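Side-chain contacts in putative aldo/keto reductase (Salmonella enterica subsp. enterica serovar Typhimurium, PDB 4R9O), which probably works as an NADP-dependent oxidoreductase of the aldo/keto reductase family, built on a TIM barrel: residues G197-D200 / Q201-Q204; T169-Q172 / S173-F177; R35-V38 / S39-E43; T51-A55 / D56-G60; L240-S244 / I245-V249. One frame throughout, in Å; residues are numbered along the deposited sequence.

Contact 4 lies nearest the centre of the chain, about 10 Å from it, and holds Y58, the probable proton donor. Contact 3 comes just before it in the chain; their centres are 17 Å apart and their nearest atoms about 6 Å. Contacts 1 and 2 sit together on another flank, 16 Å between centres, and touch where Q201 packs on T169. The same two regions meet between subunits, because R174 of contact 2 bonds the carbonyls of Q203 and Q204 in a neighbouring copy. Contact 5 stands apart, its centre 28 Å from that of contact 4. The side chains of E246 and F221, a likely NADP(+)-binding residue, are about 4 Å apart at their nearest atoms.

Contact 1 (G197-D200 / Q201-Q204); sequences GTLD and QLQQ
This is a buried local contact along the start of helix 198-205, on the flank of the barrel, where G197-D200 meets Q201-Q204 through i to i+4 backbone bonds and a few side chains. G197 is the N-cap residue, and its O accepts the N-H of Q201 at 3.0 Å. The next link, from L202 N to T198 O, is weak at 3.3 Å. Q203 N to L199 O is shorter, at 3.0 Å, and nearly straight (171°). Q204 N to D200 O follows. T198 O also meets L202 CG at 3.4 Å, and a water donates to it while also donating to Q201 OE1. The helix is the crossover of a beta-alpha-beta unit, between strands 182-185 and 210-212. Q201 reaches outward from it. With CG anti to the backbone N (chi1 175°) and an extended chain, the amide reaches helix 165-173, where NE2 bonds P165 O. On another side of the helix the leucines meet at an angle, with L199 CD2 4.2 Å from L202 CD1. L202 also touches N182 and P209. The carbonyls of Q203 and Q204 accept hydrogen bonds from R174 of the second subunit.

Contact 2 (T169-Q172 / S173-F177); sequences TLLQ and SRLPF
Q172 reaches forward to F177, its NE2 donating to F177 O at 3.1 Å. The bond is nearly straight (165°) and the acceptor lies in the amide plane, although the nitrogen stands above the plane of the carbonyl. A bend at chi2 (64°) turns the amide this way, past L175, whose CB is 3.8 Å from NE2. S173 points back instead: its OG donates to L170 O, and the modelled 2.5 Å is unusually short. L171 CG meets L175 CD1 at 4.1 Å, the two side chains crossing at a slant. Behind these, backbone bonds from R174 N to L171 O and from L175 N to Q172 O span three residues. Further out, L179 N holds the other end of the Q172 amide, on OE1. R174 forms a salt bridge with D140 and bonds the carbonyls of Q203 and Q204 of the third subunit. The whole is the C-terminal end of barrel helix 165-173, turning into the loop that leads to strand 182-185.

Contact 3 (R35-V38 / S39-E43); sequences RQLV and SFIEE
L37 and I41 make the apolar part of the contact, one turn apart on helix 34-46. L37 CG lies 4.0 Å from I41 CD1, and the two side chains cross at an angle. L37 CD1 also reaches F40 CD2 at 4.4 Å, meeting the ring obliquely. L37 has CG anti to its backbone N (chi1 -177°), which swings its branches along the helix toward these later residues. V38 and E42 run side by side and point the same way. CG1 of V38 touches E42 OE2 at 3.9 Å, a loose methyl-carboxylate contact.

The polar part is mostly the regular helical ladder. I41 N to L37 O and E42 N to V38 O are both 2.9 Å and nearly straight. R35 O is gripped twice. S39 N and S39 OG each donate to it at 3.2 Å, from opposite faces of the carbonyl plane. The serine hydroxyl thus finds a partner in its own helix, although S39 is on the solvent side. F40 N bonds Q36 O.

The inner side of the helix packs within the layer of helices round the barrel. L37, V38 and I41 pack on helix 63-73, through A70 and F67. F40 meets W30 edge-to-face and touches I269 of helix 269-276. The nearest atoms of F40 and G267, a probable NADP(+)-binding residue, are about 4 Å apart. Y24, which follows strand 16-23, touches L37, F40 and I41.

Contact 4 (T51-A55 / D56-G60); sequences TVDHA and DIYGG
The Y58 ring has the methyl of A55 on one face. CB stands 3.4 Å from the ring centroid and 12° off the normal, a close CH-pi contact. At the ring edge, near its plane, is D53 OD2, 3.9 Å from Y58 OH. The carboxylate is turned 53° from the ring. The backbone of A55 is also close, with its N 3.2 Å from CD2 of Y58. Y58 CG is anti to the carbonyl carbon (chi1 -72°), which lays the ring back across A55 toward D53.

The turn that allows this is held lightly. Y58 N gives only a weak bond of 3.4 Å to A55 O. A water lies 2.8 Å from A55 O and also 2.8 Å from Y58 O, close enough to bridge them.

Outside the two segments, K86 NZ forms a salt bridge with D53 OD2 and hydrogen bonds with Y58 OH and H54 O. D53 OD1 is held by Q183. D53, Y58, K86 and nearby H131 probably correspond to the Asp-Tyr-Lys-His tetrad known in aldo/keto reductases, with Y58 the probable proton donor. E224 of the fourth subunit adds a weak bond to Y58 OH.

Strand 51-53 lies between strands 16-23 and 82-90 in the barrel sheet. The chain leaves its end through A55 and passes into a short, weakly bonded helical turn at about 58-61, while H54 packs against Y24 and F67.

Contact 5 (L240-S244 / I245-V249); sequences LNASS and IEQVV
S244 and Q247 carry most of this contact, with V248 beside them. S244 comes just before I245 and has an extended backbone. Its carbonyl faces the first turn of helix 245-254: S244 O is 3.6 Å from Q247 CB and 3.8 Å from V248 CG2. Its own side chain turns toward two residues of that turn. OG lies between the backbone N and the carbonyl carbon (chi1 65°) and comes within 3.9 Å of Q247 CG. CB approaches E246 OE1 at 3.1 Å, and OG is 3.2 Å from the same oxygen.

Q247 stretches alongside the loop. Its CG is beside the backbone N and the chain is extended beyond it, bringing the amide end to A242 and S243. V248 closes the apolar side, with CG2 4.1 Å from A242 CB. V248 also packs on L233 and A237, and so links the loop to helix 227-240.

E246 is bent at chi2 (95°), which brings OE1 over S244. Its other oxygen, OE2, makes a salt bridge with R271. The side chain also touches F221, a likely NADP(+)-binding residue, consistent with this turn lying beside the cofactor site.

The loop itself begins at N241, where positive phi ends helix 227-240. It is a short connection between helices 227-240 and 245-254 of the aldo/keto reductase barrel, entered through a Schellman motif.

Contact 1 (G197-D200 / Q201-Q204)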
loop_
_atom_site.group_PDB
_atom_site.type_symbol
_atom_site.label_atom_id
_atom_site.label_comp_id
_atom_site.label_asym_id
_atom_site.label_seq_id
_atom_site.Cartn_x
_atom_site.Cartn_y
_atom_site.Cartn_z
ATOM N N GLY C 197 -15.505 -0.444 9.451
ATOM C CA GLY C 197 -16.324 0.423 10.287
ATOM C C GLY C 197 -17.640 0.822 9.658
ATOM O O GLY C 197 -18.542 1.323 10.328
ATOM N N THR C 198 -17.756 0.617 8.357
ATOM C CA THR C 198 -18.990 0.975 7.671
ATOM C C THR C 198 -20.160 0.163 8.202
ATOM O O THR C 198 -21.184 0.724 8.592
ATOM C CB THR C 198 -18.869 0.770 6.173
ATOM O OG1 THR C 198 -17.877 1.675 5.664
ATOM C CG2 THR C 198 -20.222 1.029 5.489
ATOM N N LEU C 199 -19.990 -1.157 8.232
ATOM C CA LEU C 199 -21.057 -2.055 8.656
ATOM C C LEU C 199 -21.213 -2.087 10.177
ATOM O O LEU C 199 -22.307 -2.375 10.681
ATOM C CB LEU C 199 -20.807 -3.465 8.118
ATOM C CG LEU C 199 -20.876 -3.583 6.590
ATOM C CD1 LEU C 199 -20.539 -4.994 6.107
ATOM C CD2 LEU C 199 -22.240 -3.149 6.085
ATOM N N ASP C 200 -20.127 -1.803 10.905
ATOM C CA ASP C 200 -20.207 -1.652 12.355
ATOM C C ASP C 200 -21.131 -0.502 12.730
ATOM O O ASP C 200 -21.978 -0.638 13.613
ATOM C CB ASP C 200 -18.823 -1.406 12.970
ATOM C CG ASP C 200 -17.844 -2.530 12.692
ATOM O OD1 ASP C 200 -18.278 -3.698 12.611
ATOM O OD2 ASP C 200 -16.636 -2.235 12.543
ATOM N N GLN C 201 -20.939 0.647 12.074
ATOM C CA GLN C 201 -21.768 1.816 12.326
ATOM C C GLN C 201 -23.246 1.531 12.036
ATOM O O GLN C 201 -24.124 1.944 12.792
ATOM C CB GLN C 201 -21.302 3.010 11.478
ATOM C CG GLN C 201 -22.209 4.219 11.611
ATOM C CD GLN C 201 -21.877 5.301 10.619
ATOM O OE1 GLN C 201 -21.939 5.079 9.411
ATOM N NE2 GLN C 201 -21.472 6.468 11.117
ATOM N N LEU C 202 -23.517 0.840 10.936
ATOM C CA LEU C 202 -24.902 0.567 10.547
ATOM C C LEU C 202 -25.569 -0.371 11.552
ATOM O O LEU C 202 -26.694 -0.118 11.983
ATOM C CB LEU C 202 -24.974 -0.020 9.129
ATOM C CG LEU C 202 -24.504 0.963 8.049
ATOM C CD1 LEU C 202 -24.505 0.303 6.675
ATOM C CD2 LEU C 202 -25.383 2.229 8.043
ATOM N N GLN C 203 -24.879 -1.442 11.931
ATOM C CA GLN C 203 -25.398 -2.319 12.973
ATOM C C GLN C 203 -25.635 -1.540 14.269
ATOM O O GLN C 203 -26.648 -1.724 14.928
ATOM C CB GLN C 203 -24.459 -3.501 13.249
ATOM C CG GLN C 203 -25.031 -4.429 14.308
ATOM C CD GLN C 203 -24.096 -5.539 14.769
ATOM O OE1 GLN C 203 -23.161 -5.940 14.070
ATOM N NE2 GLN C 203 -24.367 -6.053 15.953
ATOM N N GLN C 204 -24.715 -0.648 14.621
ATOM C CA GLN C 204 -24.832 0.080 15.880
ATOM C C GLN C 204 -26.085 0.952 15.879
ATOM O O GLN C 204 -26.821 1.001 16.860
ATOM C CB GLN C 204 -23.591 0.950 16.128
ATOM C CG GLN C 204 -23.656 1.742 17.425
ATOM C CD GLN C 204 -22.416 2.588 17.657
ATOM O OE1 GLN C 204 -21.317 2.223 17.246
ATOM N NE2 GLN C 204 -22.592 3.727 18.312
HETATM O O HOH W 1 -22.177 3.457 7.553
#

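Contact 2 (T169-Q172 / S173-F177)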
loop_
_atom_site.group_PDB
_atom_site.type_symbol
_atom_site.label_atom_id
_atom_site.label_comp_id
_atom_site.label_asym_id
_atom_site.label_seq_id
_atom_site.Cartn_x
_atom_site.Cartn_y
_atom_site.Cartn_z
ATOM N N THR C 169 -22.120 10.517 9.387
ATOM C CA THR C 169 -22.391 11.268 10.598
ATOM C C THR C 169 -22.525 12.766 10.326
ATOM O O THR C 169 -23.359 13.448 10.918
ATOM C CB THR C 169 -21.289 11.019 11.622
ATOM O OG1 THR C 169 -21.334 9.635 11.984
ATOM C CG2 THR C 169 -21.498 11.877 12.855
ATOM N N LEU C 170 -21.696 13.268 9.426
ATOM C CA LEU C 170 -21.784 14.658 8.999
ATOM C C LEU C 170 -23.192 14.997 8.501
ATOM O O LEU C 170 -23.813 15.955 8.971
ATOM C CB LEU C 170 -20.754 14.938 7.900
ATOM C CG LEU C 170 -20.950 16.254 7.127
ATOM C CD1 LEU C 170 -20.932 17.464 8.089
ATOM C CD2 LEU C 170 -19.889 16.396 6.041
ATOM N N LEU C 171 -23.696 14.213 7.550
ATOM C CA LEU C 171 -24.994 14.527 6.973
ATOM C C LEU C 171 -26.064 14.345 8.029
ATOM O O LEU C 171 -26.945 15.188 8.162
ATOM C CB LEU C 171 -25.286 13.665 5.741
ATOM C CG LEU C 171 -26.579 13.978 4.981
ATOM C CD1 LEU C 171 -26.736 15.469 4.665
ATOM C CD2 LEU C 171 -26.636 13.170 3.691
ATOM N N GLN C 172 -25.968 13.264 8.804
ATOM C CA GLN C 172 -26.986 12.967 9.808
ATOM C C GLN C 172 -27.144 14.097 10.819
ATOM O O GLN C 172 -28.263 14.391 11.257
ATOM C CB GLN C 172 -26.661 11.664 10.551
ATOM C CG GLN C 172 -27.706 11.276 11.597
ATOM C CD GLN C 172 -29.080 10.972 10.977
ATOM O OE1 GLN C 172 -29.340 9.853 10.546
ATOM N NE2 GLN C 172 -29.961 11.965 10.957
ATOM N N SER C 173 -26.024 14.733 11.182
ATOM C CA SER C 173 -26.043 15.806 12.182
ATOM C C SER C 173 -26.993 16.938 11.801
ATOM O O SER C 173 -27.529 17.614 12.672
ATOM C CB SER C 173 -24.632 16.372 12.414
ATOM O OG SER C 173 -24.101 16.998 11.257
ATOM N N ARG C 174 -27.230 17.116 10.505
ATOM C CA ARG C 174 -28.041 18.227 10.030
ATOM C C ARG C 174 -29.526 17.879 9.913
ATOM O O ARG C 174 -30.352 18.766 9.715
ATOM C CB ARG C 174 -27.531 18.713 8.677
ATOM C CG ARG C 174 -26.020 19.015 8.623
ATOM C CD ARG C 174 -25.632 20.005 9.691
ATOM N NE ARG C 174 -24.374 20.694 9.403
ATOM C CZ ARG C 174 -23.307 20.665 10.194
ATOM N NH1 ARG C 174 -23.335 19.969 11.323
ATOM N NH2 ARG C 174 -22.216 21.339 9.862
ATOM N N LEU C 175 -29.861 16.599 10.035
ATOM C CA LEU C 175 -31.223 16.144 9.735
ATOM C C LEU C 175 -32.066 15.861 10.971
ATOM O O LEU C 175 -31.596 15.267 11.939
ATOM C CB LEU C 175 -31.166 14.900 8.852
ATOM C CG LEU C 175 -30.531 15.154 7.483
ATOM C CD1 LEU C 175 -30.294 13.861 6.709
ATOM C CD2 LEU C 175 -31.382 16.115 6.664
ATOM N N PRO C 176 -33.335 16.290 10.939
ATOM C CA PRO C 176 -34.269 16.031 12.037
ATOM C C PRO C 176 -34.854 14.615 11.980
ATOM O O PRO C 176 -35.525 14.187 12.919
ATOM C CB PRO C 176 -35.353 17.089 11.825
ATOM C CG PRO C 176 -35.347 17.320 10.349
ATOM C CD PRO C 176 -33.910 17.184 9.918
ATOM N N PHE C 177 -34.599 13.904 10.887
ATOM C CA PHE C 177 -35.031 12.514 10.758
ATOM C C PHE C 177 -33.852 11.586 10.461
ATOM O O PHE C 177 -32.837 12.015 9.905
ATOM C CB PHE C 177 -36.093 12.380 9.663
ATOM C CG PHE C 177 -35.882 13.305 8.495
ATOM C CD1 PHE C 177 -34.812 13.120 7.632
ATOM C CD2 PHE C 177 -36.751 14.356 8.263
ATOM C CE1 PHE C 177 -34.611 13.970 6.566
ATOM C CE2 PHE C 177 -36.560 15.205 7.194
ATOM C CZ PHE C 177 -35.485 15.016 6.346
#

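Contact 3 (R35-V38 / S39-E43)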
loop_
_atom_site.group_PDB
_atom_site.type_symbol
_atom_site.label_atom_id
_atom_site.label_comp_id
_atom_site.label_asym_id
_atom_site.label_seq_id
_atom_site.Cartn_x
_atom_site.Cartn_y
_atom_site.Cartn_z
ATOM N N ARG C 35 -44.813 -3.049 -21.976
ATOM C CA ARG C 35 -45.739 -4.106 -21.569
ATOM C C ARG C 35 -45.017 -5.303 -20.943
ATOM O O ARG C 35 -45.489 -5.881 -19.961
ATOM C CB ARG C 35 -46.595 -4.553 -22.760
ATOM C CG ARG C 35 -47.964 -3.885 -22.803
ATOM C CD ARG C 35 -48.566 -3.872 -24.212
ATOM N NE ARG C 35 -48.060 -2.704 -24.920
ATOM C CZ ARG C 35 -48.673 -1.527 -24.962
ATOM N NH1 ARG C 35 -49.858 -1.363 -24.383
ATOM N NH2 ARG C 35 -48.107 -0.519 -25.610
ATOM N N GLN C 36 -43.862 -5.662 -21.490
ATOM C CA GLN C 36 -43.059 -6.721 -20.894
ATOM C C GLN C 36 -42.530 -6.327 -19.511
ATOM O O GLN C 36 -42.401 -7.170 -18.622
ATOM C CB GLN C 36 -41.901 -7.091 -21.815
ATOM C CG GLN C 36 -42.285 -8.085 -22.900
ATOM C CD GLN C 36 -41.156 -8.322 -23.874
ATOM O OE1 GLN C 36 -40.474 -7.381 -24.284
ATOM N NE2 GLN C 36 -40.940 -9.586 -24.244
ATOM N N LEU C 37 -42.233 -5.046 -19.331
ATOM C CA LEU C 37 -41.781 -4.548 -18.038
ATOM C C LEU C 37 -42.912 -4.618 -17.005
ATOM O O LEU C 37 -42.686 -4.964 -15.843
ATOM C CB LEU C 37 -41.264 -3.120 -18.178
ATOM C CG LEU C 37 -40.679 -2.463 -16.937
ATOM C CD1 LEU C 37 -39.636 -3.384 -16.314
ATOM C CD2 LEU C 37 -40.087 -1.114 -17.319
ATOM N N VAL C 38 -44.131 -4.306 -17.437
ATOM C CA VAL C 38 -45.301 -4.449 -16.578
ATOM C C VAL C 38 -45.396 -5.870 -16.024
ATOM O O VAL C 38 -45.573 -6.070 -14.820
ATOM C CB VAL C 38 -46.610 -4.113 -17.331
ATOM C CG1 VAL C 38 -47.821 -4.603 -16.544
ATOM C CG2 VAL C 38 -46.697 -2.612 -17.614
ATOM N N SER C 39 -45.277 -6.850 -16.914
ATOM C CA SER C 39 -45.365 -8.257 -16.534
ATOM C C SER C 39 -44.254 -8.666 -15.565
ATOM O O SER C 39 -44.504 -9.401 -14.607
ATOM C CB SER C 39 -45.320 -9.140 -17.783
ATOM O OG SER C 39 -46.313 -8.733 -18.700
ATOM N N PHE C 40 -43.036 -8.193 -15.829
ATOM C CA PHE C 40 -41.881 -8.482 -14.973
ATOM C C PHE C 40 -42.057 -7.909 -13.565
ATOM O O PHE C 40 -41.762 -8.576 -12.573
ATOM C CB PHE C 40 -40.590 -7.936 -15.604
ATOM C CG PHE C 40 -39.366 -8.161 -14.763
ATOM C CD1 PHE C 40 -38.805 -9.424 -14.660
ATOM C CD2 PHE C 40 -38.777 -7.110 -14.071
ATOM C CE1 PHE C 40 -37.684 -9.641 -13.884
ATOM C CE2 PHE C 40 -37.656 -7.316 -13.283
ATOM C CZ PHE C 40 -37.103 -8.575 -13.187
ATOM N N ILE C 41 -42.527 -6.668 -13.487
ATOM C CA ILE C 41 -42.843 -6.034 -12.213
ATOM C C ILE C 41 -43.902 -6.843 -11.468
ATOM O O ILE C 41 -43.722 -7.183 -10.303
ATOM C CB ILE C 41 -43.344 -4.583 -12.409
ATOM C CG1 ILE C 41 -42.218 -3.701 -12.961
ATOM C CG2 ILE C 41 -43.879 -4.015 -11.095
ATOM C CD1 ILE C 41 -42.677 -2.332 -13.419
ATOM N N GLU C 42 -45.001 -7.161 -12.152
ATOM C CA GLU C 42 -46.062 -7.971 -11.560
ATOM C C GLU C 42 -45.542 -9.313 -11.064
ATOM O O GLU C 42 -46.019 -9.832 -10.059
ATOM C CB GLU C 42 -47.197 -8.196 -12.572
ATOM C CG GLU C 42 -48.019 -6.958 -12.842
ATOM C CD GLU C 42 -49.125 -7.205 -13.840
ATOM O OE1 GLU C 42 -49.063 -8.228 -14.553
ATOM O OE2 GLU C 42 -50.053 -6.373 -13.910
ATOM N N GLU C 43 -44.565 -9.878 -11.768
ATOM C CA GLU C 43 -44.035 -11.187 -11.400
ATOM C C GLU C 43 -43.156 -11.133 -10.149
ATOM O O GLU C 43 -43.200 -12.050 -9.325
ATOM C CB GLU C 43 -43.262 -11.806 -12.571
ATOM C CG GLU C 43 -44.159 -12.653 -13.490
ATOM C CD GLU C 43 -43.503 -13.036 -14.806
ATOM O OE1 GLU C 43 -42.485 -12.417 -15.172
ATOM O OE2 GLU C 43 -44.013 -13.957 -15.481
#

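Contact 4 (T51-A55 / D56-G60)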
loop_
_atom_site.group_PDB
_atom_site.type_symbol
_atom_site.label_atom_id
_atom_site.label_comp_id
_atom_site.label_asym_id
_atom_site.label_seq_id
_atom_site.Cartn_x
_atom_site.Cartn_y
_atom_site.Cartn_z
ATOM N N THR C 51 -39.790 -3.533 -3.126
ATOM C CA THR C 51 -38.891 -2.388 -3.163
ATOM C C THR C 51 -38.032 -2.391 -4.424
ATOM O O THR C 51 -37.440 -3.413 -4.779
ATOM C CB THR C 51 -37.956 -2.352 -1.936
ATOM O OG1 THR C 51 -38.711 -2.572 -0.738
ATOM C CG2 THR C 51 -37.268 -0.996 -1.860
ATOM N N VAL C 52 -37.970 -1.250 -5.106
ATOM C CA VAL C 52 -37.237 -1.161 -6.366
ATOM C C VAL C 52 -36.235 -0.005 -6.324
ATOM O O VAL C 52 -36.485 1.054 -5.735
ATOM C CB VAL C 52 -38.183 -0.991 -7.580
ATOM C CG1 VAL C 52 -39.145 -2.196 -7.700
ATOM C CG2 VAL C 52 -38.967 0.297 -7.476
ATOM N N ASP C 53 -35.090 -0.222 -6.948
ATOM C CA ASP C 53 -33.982 0.708 -6.819
ATOM C C ASP C 53 -33.634 1.346 -8.162
ATOM O O ASP C 53 -33.353 0.649 -9.138
ATOM C CB ASP C 53 -32.768 -0.011 -6.222
ATOM C CG ASP C 53 -31.588 0.916 -6.023
ATOM O OD1 ASP C 53 -31.566 1.635 -5.000
ATOM O OD2 ASP C 53 -30.699 0.930 -6.898
ATOM N N HIS C 54 -33.664 2.677 -8.190
ATOM C CA HIS C 54 -33.393 3.480 -9.389
ATOM C C HIS C 54 -32.326 4.543 -9.127
ATOM O O HIS C 54 -31.891 4.715 -7.991
ATOM C CB HIS C 54 -34.675 4.167 -9.877
ATOM C CG HIS C 54 -35.632 3.237 -10.569
ATOM N ND1 HIS C 54 -35.549 2.961 -11.913
ATOM C CD2 HIS C 54 -36.674 2.521 -10.093
ATOM C CE1 HIS C 54 -36.507 2.105 -12.242
ATOM N NE2 HIS C 54 -37.205 1.824 -11.153
ATOM N N ALA C 55 -31.937 5.273 -10.174
ATOM C CA ALA C 55 -31.100 6.471 -10.019
ATOM C C ALA C 55 -31.293 7.365 -11.229
ATOM O O ALA C 55 -31.604 6.878 -12.310
ATOM C CB ALA C 55 -29.620 6.113 -9.852
ATOM N N ASP C 56 -31.104 8.664 -11.061
ATOM C CA ASP C 56 -31.289 9.563 -12.196
ATOM C C ASP C 56 -30.360 9.187 -13.368
ATOM O O ASP C 56 -30.789 9.178 -14.520
ATOM C CB ASP C 56 -31.092 11.028 -11.773
ATOM C CG ASP C 56 -29.704 11.312 -11.192
ATOM O OD1 ASP C 56 -29.014 10.369 -10.735
ATOM O OD2 ASP C 56 -29.324 12.502 -11.185
ATOM N N ILE C 57 -29.114 8.823 -13.074
ATOM C CA ILE C 57 -28.133 8.592 -14.136
ATOM C C ILE C 57 -28.247 7.250 -14.889
ATOM O O ILE C 57 -27.712 7.122 -15.997
ATOM C CB ILE C 57 -26.695 8.676 -13.586
ATOM C CG1 ILE C 57 -26.450 7.557 -12.574
ATOM C CG2 ILE C 57 -26.418 10.046 -12.969
ATOM C CD1 ILE C 57 -24.994 7.133 -12.498
ATOM N N TYR C 58 -28.926 6.259 -14.306
ATOM C CA TYR C 58 -28.903 4.896 -14.865
ATOM C C TYR C 58 -29.352 4.864 -16.322
ATOM O O TYR C 58 -30.298 5.556 -16.711
ATOM C CB TYR C 58 -29.784 3.946 -14.045
ATOM C CG TYR C 58 -29.233 3.575 -12.679
ATOM C CD1 TYR C 58 -27.877 3.708 -12.384
ATOM C CD2 TYR C 58 -30.078 3.113 -11.679
ATOM C CE1 TYR C 58 -27.381 3.378 -11.127
ATOM C CE2 TYR C 58 -29.597 2.775 -10.432
ATOM C CZ TYR C 58 -28.252 2.911 -10.156
ATOM O OH TYR C 58 -27.797 2.577 -8.899
ATOM N N GLY C 59 -28.645 4.074 -17.124
ATOM C CA GLY C 59 -28.986 3.872 -18.517
ATOM C C GLY C 59 -28.865 5.149 -19.318
ATOM O O GLY C 59 -29.585 5.354 -20.293
ATOM N N GLY C 60 -27.947 6.017 -18.902
ATOM C CA GLY C 60 -27.748 7.276 -19.587
ATOM C C GLY C 60 -28.938 8.196 -19.402
ATOM O O GLY C 60 -29.399 8.818 -20.359
HETATM O O HOH W 2 -32.351 6.407 -14.947
#

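Contact 5 (L240-S244 / I245-V249)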
loop_
_atom_site.group_PDB
_atom_site.type_symbol
_atom_site.label_atom_id
_atom_site.label_comp_id
_atom_site.label_asym_id
_atom_site.label_seq_id
_atom_site.Cartn_x
_atom_site.Cartn_y
_atom_site.Cartn_z
ATOM N N LEU C 240 -25.427 -27.913 0.845
ATOM C CA LEU C 240 -26.659 -27.292 1.321
ATOM C C LEU C 240 -27.873 -27.715 0.500
ATOM O O LEU C 240 -28.997 -27.312 0.797
ATOM C CB LEU C 240 -26.524 -25.762 1.297
ATOM C CG LEU C 240 -25.511 -25.131 2.258
ATOM C CD1 LEU C 240 -25.249 -23.692 1.888
ATOM C CD2 LEU C 240 -25.990 -25.221 3.698
ATOM N N ASN C 241 -27.636 -28.530 -0.526
ATOM C CA ASN C 241 -28.661 -28.874 -1.513
ATOM C C ASN C 241 -29.259 -27.628 -2.135
ATOM O O ASN C 241 -30.458 -27.572 -2.398
ATOM C CB ASN C 241 -29.763 -29.724 -0.886
ATOM C CG ASN C 241 -29.223 -30.963 -0.230
ATOM O OD1 ASN C 241 -28.466 -31.722 -0.838
ATOM N ND2 ASN C 241 -29.587 -31.169 1.031
ATOM N N ALA C 242 -28.411 -26.627 -2.355
ATOM C CA ALA C 242 -28.825 -25.393 -3.004
ATOM C C ALA C 242 -28.863 -25.565 -4.521
ATOM O O ALA C 242 -27.965 -26.161 -5.117
ATOM C CB ALA C 242 -27.892 -24.245 -2.617
ATOM N N SER C 243 -29.914 -25.032 -5.134
ATOM C CA SER C 243 -30.113 -25.120 -6.575
ATOM C C SER C 243 -28.986 -24.493 -7.401
ATOM O O SER C 243 -28.732 -24.905 -8.538
ATOM C CB SER C 243 -31.438 -24.455 -6.944
ATOM O OG SER C 243 -31.453 -24.081 -8.310
ATOM N N SER C 244 -28.308 -23.502 -6.829
ATOM C CA SER C 244 -27.331 -22.727 -7.582
ATOM C C SER C 244 -26.374 -22.011 -6.642
ATOM O O SER C 244 -26.620 -21.939 -5.438
ATOM C CB SER C 244 -28.039 -21.714 -8.474
ATOM O OG SER C 244 -28.721 -20.753 -7.686
ATOM N N ILE C 245 -25.286 -21.475 -7.180
ATOM C CA ILE C 245 -24.322 -20.791 -6.326
ATOM C C ILE C 245 -24.778 -19.380 -5.966
ATOM O O ILE C 245 -24.347 -18.840 -4.954
ATOM C CB ILE C 245 -22.922 -20.731 -6.970
ATOM C CG1 ILE C 245 -22.942 -19.896 -8.247
ATOM C CG2 ILE C 245 -22.407 -22.135 -7.255
ATOM C CD1 ILE C 245 -21.576 -19.699 -8.860
ATOM N N GLU C 246 -25.649 -18.783 -6.781
ATOM C CA GLU C 246 -26.193 -17.460 -6.464
ATOM C C GLU C 246 -26.877 -17.493 -5.112
ATOM O O GLU C 246 -26.771 -16.557 -4.328
ATOM C CB GLU C 246 -27.200 -16.983 -7.521
ATOM C CG GLU C 246 -26.639 -16.787 -8.912
ATOM C CD GLU C 246 -26.849 -18.003 -9.796
ATOM O OE1 GLU C 246 -26.519 -19.127 -9.356
ATOM O OE2 GLU C 246 -27.349 -17.834 -10.930
ATOM N N GLN C 247 -27.598 -18.582 -4.855
ATOM C CA GLN C 247 -28.255 -18.773 -3.568
ATOM C C GLN C 247 -27.274 -18.759 -2.418
ATOM O O GLN C 247 -27.555 -18.204 -1.361
ATOM C CB GLN C 247 -29.021 -20.086 -3.552
ATOM C CG GLN C 247 -30.311 -19.990 -4.259
ATOM C CD GLN C 247 -30.915 -21.336 -4.534
ATOM O OE1 GLN C 247 -31.566 -21.533 -5.557
ATOM N NE2 GLN C 247 -30.702 -22.281 -3.619
ATOM N N VAL C 248 -26.136 -19.407 -2.625
ATOM C CA VAL C 248 -25.115 -19.492 -1.589
ATOM C C VAL C 248 -24.542 -18.100 -1.308
ATOM O O VAL C 248 -24.446 -17.691 -0.160
ATOM C CB VAL C 248 -23.991 -20.472 -1.988
ATOM C CG1 VAL C 248 -22.917 -20.543 -0.894
ATOM C CG2 VAL C 248 -24.579 -21.858 -2.260
ATOM N N VAL C 249 -24.194 -17.366 -2.360
ATOM C CA VAL C 249 -23.663 -16.010 -2.202
ATOM C C VAL C 249 -24.667 -15.087 -1.499
ATOM O O VAL C 249 -24.301 -14.358 -0.584
ATOM C CB VAL C 249 -23.278 -15.392 -3.557
ATOM C CG1 VAL C 249 -22.880 -13.923 -3.389
ATOM C CG2 VAL C 249 -22.157 -16.197 -4.206
#